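Subtilase cytotoxin subunit A (Escherichia coli, PDB 2IY9) is the protease subunit of an AB5 toxin, a subtilisin-family serine endoprotease that cleaves the host endoplasmic reticulum chaperone BiP and so triggers fatal ER stress. Local coordinates at residues D306-P309 against S310-D313. Sequence-based numbering, arbitrary orientation.
Sequences DKYP and SLVD
Leu311 lays the CD1 branch of its side chain against the root of the Tyr308 side chain, CD1 standing 4.0 Å from Tyr308 CB and meeting the phenol ring obliquely. The Leu311 chi1 of -65° keeps CG on the side of its own backbone N, close enough to Tyr308 for this apolar contact. The chain turns tightly here: Leu311 N donates to Tyr308 O (2.9 Å), a nearly straight bond at 159°. This i to i+3 bond spans Pro309 and Ser310, whose backbone angles are those of a type I turn, and Pro309 needs no N-H at the position it fills. A second, weak bond from Val312 N to Pro309 O (3.4 Å) continues the 3-10 winding. Val312 CG2 lies 3.5 Å from that same Pro309 O, beside the bond. The turn sits on the protein surface, with Leu311 buried while Pro309, Ser310 and Val312 are exposed. Asp313 beyond the turn forms a salt bridge with Arg189. The turn follows helix 294-304 and the short strand 306-307, which pairs antiparallel with strand 319-320; Val320 of that strand receives both Tyr308 and Leu311.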
ATOM      1  N   ASP A 306      16.374   4.983  -1.849  1.00 26.94           N
ATOM      2  CA  ASP A 306      17.768   4.535  -1.858  1.00 27.79           C
ATOM      3  C   ASP A 306      17.937   3.433  -2.917  1.00 27.98           C
ATOM      4  O   ASP A 306      17.087   2.557  -3.056  1.00 27.67           O
ATOM      5  CB  ASP A 306      18.188   4.022  -0.477  1.00 27.72           C
ATOM      6  CG  ASP A 306      18.262   5.127   0.576  1.00 28.48           C
ATOM      7  OD1 ASP A 306      18.489   6.308   0.233  1.00 27.50           O
ATOM      8  OD2 ASP A 306      18.106   4.799   1.768  1.00 30.48           O
ATOM      9  N   LYS A 307      19.025   3.495  -3.678  1.00 27.97           N
ATOM     10  CA  LYS A 307      19.244   2.537  -4.751  1.00 28.04           C
ATOM     11  C   LYS A 307      20.388   1.589  -4.386  1.00 28.37           C
ATOM     12  O   LYS A 307      21.507   2.044  -4.160  1.00 27.92           O
ATOM     13  CB  LYS A 307      19.555   3.280  -6.063  1.00 29.05           C
ATOM     14  CG  LYS A 307      18.615   4.462  -6.398  1.00 29.16           C
ATOM     15  CD  LYS A 307      17.213   4.000  -6.764  1.00 29.84           C
ATOM     16  CE  LYS A 307      16.362   5.100  -7.425  1.00 30.37           C
ATOM     17  NZ  LYS A 307      16.062   6.280  -6.552  1.00 30.31           N
ATOM     18  N   TYR A 308      20.092   0.285  -4.305  1.00 27.81           N
ATOM     19  CA  TYR A 308      21.090  -0.737  -3.972  1.00 28.26           C
ATOM     20  C   TYR A 308      21.408  -1.652  -5.156  1.00 28.48           C
ATOM     21  O   TYR A 308      20.532  -2.387  -5.620  1.00 28.07           O
ATOM     22  CB  TYR A 308      20.631  -1.578  -2.776  1.00 28.06           C
ATOM     23  CG  TYR A 308      20.568  -0.805  -1.487  1.00 28.39           C
ATOM     24  CD1 TYR A 308      21.661  -0.774  -0.614  1.00 28.88           C
ATOM     25  CD2 TYR A 308      19.426  -0.084  -1.141  1.00 28.78           C
ATOM     26  CE1 TYR A 308      21.607  -0.044   0.578  1.00 28.32           C
ATOM     27  CE2 TYR A 308      19.360   0.635   0.044  1.00 28.08           C
ATOM     28  CZ  TYR A 308      20.452   0.657   0.895  1.00 27.70           C
ATOM     29  OH  TYR A 308      20.364   1.370   2.072  1.00 28.34           O
ATOM     30  N   PRO A 309      22.669  -1.626  -5.641  1.00 29.12           N
ATOM     31  CA  PRO A 309      23.033  -2.451  -6.797  1.00 29.14           C
ATOM     32  C   PRO A 309      22.755  -3.930  -6.554  1.00 28.94           C
ATOM     33  O   PRO A 309      22.427  -4.647  -7.495  1.00 29.03           O
ATOM     34  CB  PRO A 309      24.538  -2.209  -6.958  1.00 29.23           C
ATOM     35  CG  PRO A 309      24.997  -1.615  -5.679  1.00 30.24           C
ATOM     36  CD  PRO A 309      23.820  -0.855  -5.134  1.00 29.64           C
ATOM     37  N   SER A 310      22.869  -4.366  -5.296  1.00 28.73           N
ATOM     38  CA  SER A 310      22.622  -5.753  -4.913  1.00 29.01           C
ATOM     39  C   SER A 310      21.163  -6.193  -5.097  1.00 28.63           C
ATOM     40  O   SER A 310      20.883  -7.388  -5.147  1.00 28.74           O
ATOM     41  CB  SER A 310      23.101  -6.025  -3.474  1.00 28.91           C
ATOM     42  OG  SER A 310      22.387  -5.239  -2.529  1.00 29.66           O
ATOM     43  N   LEU A 311      20.246  -5.226  -5.202  1.00 28.29           N
ATOM     44  CA  LEU A 311      18.807  -5.515  -5.288  1.00 28.34           C
ATOM     45  C   LEU A 311      18.207  -5.350  -6.687  1.00 28.34           C
ATOM     46  O   LEU A 311      17.006  -5.533  -6.873  1.00 28.33           O
ATOM     47  CB  LEU A 311      18.028  -4.644  -4.284  1.00 28.28           C
ATOM     48  CG  LEU A 311      18.304  -4.916  -2.798  1.00 28.91           C
ATOM     49  CD1 LEU A 311      17.545  -3.939  -1.908  1.00 28.35           C
ATOM     50  CD2 LEU A 311      17.966  -6.348  -2.417  1.00 29.44           C
ATOM     51  N   VAL A 312      19.039  -5.031  -7.675  1.00 28.08           N
ATOM     52  CA  VAL A 312      18.530  -4.765  -9.025  1.00 28.16           C
ATOM     53  C   VAL A 312      17.784  -5.967  -9.651  1.00 27.89           C
ATOM     54  O   VAL A 312      16.778  -5.773 -10.328  1.00 27.92           O
ATOM     55  CB  VAL A 312      19.629  -4.180  -9.949  1.00 28.00           C
ATOM     56  CG1 VAL A 312      19.111  -3.996 -11.382  1.00 29.29           C
ATOM     57  CG2 VAL A 312      20.112  -2.831  -9.385  1.00 28.76           C
ATOM     58  N   ASP A 313      18.234  -7.198  -9.401  1.00 27.58           N
ATOM     59  CA  ASP A 313      17.501  -8.368  -9.928  1.00 27.60           C
ATOM     60  C   ASP A 313      16.108  -8.540  -9.317  1.00 27.28           C
ATOM     61  O   ASP A 313      15.234  -9.125  -9.945  1.00 26.81           O
ATOM     62  CB  ASP A 313      18.273  -9.686  -9.762  1.00 27.64           C
ATOM     63  CG  ASP A 313      17.559 -10.862 -10.432  1.00 29.18           C
ATOM     64  OD1 ASP A 313      17.419 -10.842 -11.674  1.00 30.14           O
ATOM     65  OD2 ASP A 313      17.107 -11.788  -9.721  1.00 31.49           O
TER